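Side-chain contact in Phthiocerol/phthiodiolone dimycocerosyl transferase (Mycobacterium tuberculosis, PDB 1Q9J), which probably catalyses the diesterification of phthiocerol and related alcohols with mycocerosic acids, the final step in the synthesis of dimycocerosate wax esters: residues R407-L410 with C411-S415. Numbering follows the deposited sequence.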
ATOM      1  N   ARG A 407     -19.310  -2.376  -7.125  1.00 94.62           N
ATOM      2  CA  ARG A 407     -20.065  -1.648  -6.108  1.00 98.33           C
ATOM      3  C   ARG A 407     -21.426  -2.284  -5.850  1.00 97.48           C
ATOM      4  O   ARG A 407     -21.705  -2.752  -4.747  1.00 97.64           O
ATOM      5  CB  ARG A 407     -20.263  -0.194  -6.560  1.00104.47           C
ATOM      6  CG  ARG A 407     -20.095   0.875  -5.472  1.00111.84           C
ATOM      7  CD  ARG A 407     -21.228   0.892  -4.455  1.00117.46           C
ATOM      8  NE  ARG A 407     -21.366  -0.390  -3.771  1.00125.45           N
ATOM      9  CZ  ARG A 407     -20.429  -0.944  -3.005  1.00129.89           C
ATOM     10  NH1 ARG A 407     -19.271  -0.327  -2.812  1.00132.68           N
ATOM     11  NH2 ARG A 407     -20.647  -2.124  -2.435  1.00132.33           N
ATOM     12  N   SER A 408     -22.271  -2.299  -6.875  1.00 96.89           N
ATOM     13  CA  SER A 408     -23.610  -2.854  -6.738  1.00 95.36           C
ATOM     14  C   SER A 408     -23.581  -4.355  -6.430  1.00 92.22           C
ATOM     15  O   SER A 408     -24.493  -4.883  -5.793  1.00 91.41           O
ATOM     16  CB  SER A 408     -24.420  -2.583  -8.013  1.00 94.93           C
ATOM     17  OG  SER A 408     -25.801  -2.378  -7.722  1.00 96.26           O
ATOM     18  N   LEU A 409     -22.522  -5.031  -6.865  1.00 89.75           N
ATOM     19  CA  LEU A 409     -22.394  -6.466  -6.637  1.00 87.72           C
ATOM     20  C   LEU A 409     -22.181  -6.805  -5.164  1.00 89.70           C
ATOM     21  O   LEU A 409     -22.602  -7.865  -4.704  1.00 91.55           O
ATOM     22  CB  LEU A 409     -21.251  -7.040  -7.474  1.00 82.16           C
ATOM     23  CG  LEU A 409     -21.122  -8.560  -7.540  1.00 78.49           C
ATOM     24  CD1 LEU A 409     -22.450  -9.182  -7.906  1.00 75.22           C
ATOM     25  CD2 LEU A 409     -20.060  -8.925  -8.570  1.00 78.38           C
ATOM     26  N   LEU A 410     -21.536  -5.910  -4.422  1.00 90.21           N
ATOM     27  CA  LEU A 410     -21.304  -6.149  -3.001  1.00 92.80           C
ATOM     28  C   LEU A 410     -22.539  -5.813  -2.174  1.00 93.84           C
ATOM     29  O   LEU A 410     -22.574  -6.051  -0.961  1.00 93.19           O
ATOM     30  CB  LEU A 410     -20.107  -5.327  -2.501  1.00 93.81           C
ATOM     31  CG  LEU A 410     -18.700  -5.748  -2.937  1.00 92.65           C
ATOM     32  CD1 LEU A 410     -17.686  -4.787  -2.348  1.00 91.56           C
ATOM     33  CD2 LEU A 410     -18.413  -7.170  -2.471  1.00 91.76           C
ATOM     34  N   CYS A 411     -23.554  -5.259  -2.832  1.00 96.22           N
ATOM     35  CA  CYS A 411     -24.801  -4.874  -2.159  1.00 97.46           C
ATOM     36  C   CYS A 411     -25.928  -5.821  -2.527  1.00 97.32           C
ATOM     37  O   CYS A 411     -26.990  -5.817  -1.907  1.00 94.79           O
ATOM     38  CB  CYS A 411     -25.189  -3.450  -2.561  1.00 97.85           C
ATOM     39  SG  CYS A 411     -23.878  -2.235  -2.309  1.00 97.62           S
ATOM     40  N   THR A 412     -25.669  -6.632  -3.545  1.00100.30           N
ATOM     41  CA  THR A 412     -26.622  -7.605  -4.048  1.00102.88           C
ATOM     42  C   THR A 412     -26.458  -8.961  -3.358  1.00104.84           C
ATOM     43  O   THR A 412     -27.417  -9.525  -2.832  1.00106.41           O
ATOM     44  CB  THR A 412     -26.437  -7.796  -5.570  1.00102.01           C
ATOM     45  OG1 THR A 412     -26.736  -6.569  -6.245  1.00 97.75           O
ATOM     46  CG2 THR A 412     -27.341  -8.895  -6.094  1.00102.23           C
ATOM     47  N   VAL A 413     -25.233  -9.475  -3.365  1.00106.19           N
ATOM     48  CA  VAL A 413     -24.925 -10.771  -2.772  1.00107.80           C
ATOM     49  C   VAL A 413     -25.430 -10.990  -1.342  1.00107.47           C
ATOM     50  O   VAL A 413     -25.972 -12.051  -1.028  1.00106.50           O
ATOM     51  CB  VAL A 413     -23.405 -11.026  -2.795  1.00109.04           C
ATOM     52  CG1 VAL A 413     -23.110 -12.450  -2.356  1.00112.33           C
ATOM     53  CG2 VAL A 413     -22.860 -10.777  -4.191  1.00108.52           C
ATOM     54  N   PRO A 414     -25.262  -9.996  -0.459  1.00107.97           N
ATOM     55  CA  PRO A 414     -25.719 -10.152   0.926  1.00110.26           C
ATOM     56  C   PRO A 414     -27.229 -10.301   1.096  1.00113.57           C
ATOM     57  O   PRO A 414     -27.693 -11.044   1.966  1.00114.35           O
ATOM     58  CB  PRO A 414     -25.172  -8.900   1.609  1.00107.94           C
ATOM     59  CG  PRO A 414     -25.225  -7.886   0.520  1.00107.89           C
ATOM     60  CD  PRO A 414     -24.694  -8.654  -0.670  1.00108.15           C
ATOM     61  N   SER A 415     -27.991  -9.603   0.260  1.00116.57           N
ATOM     62  CA  SER A 415     -29.449  -9.656   0.334  1.00117.34           C
ATOM     63  C   SER A 415     -30.013 -10.873  -0.387  1.00118.24           C
ATOM     64  O   SER A 415     -30.603 -11.758   0.234  1.00119.25           O
ATOM     65  CB  SER A 415     -30.061  -8.389  -0.273  1.00116.24           C
ATOM     66  OG  SER A 415     -29.834  -8.339  -1.668  1.00115.98           O
TER
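Thr412 folds its hydroxyl back onto the preceding turn of Ser408. Thr412 OG1 donates to Ser408 O at 2.8 Å, a side-chain to main-chain bond of the i to i-4 kind. OG1 stands beside the backbone N (chi1 -64°), which lets it reach back to that turn. Cys411 N also donates to Ser408 O, at 3.1 Å and from the opposite face of the carbonyl plane. Two donors thus grip one oxygen. A weak bond follows from Val413 N to Leu409 O, at 3.4 Å. Two successive bends in the buried Arg407 chain (chi2 -71°, chi3 59°) bring the edge of its guanidinium to the partly exposed Cys411, with Arg407 NH2 3.2 Å from Cys411 SG. Leu409 CD1 and Val413 CG2 make an apolar contact at 4.1 Å. The solvent side lies at Ser408 and Ser415, which are both exposed. There, Ser415 OG donates to Thr412 O at 2.9 Å. The contact lies on helix 399-412, near the C-terminus of the chain. Leu410 packs on Leu388 and Ile390 of strand 387-393 and on Ala244 of helix 237-253, while Val413 and Pro414 rest on Phe229 of helix 220-230.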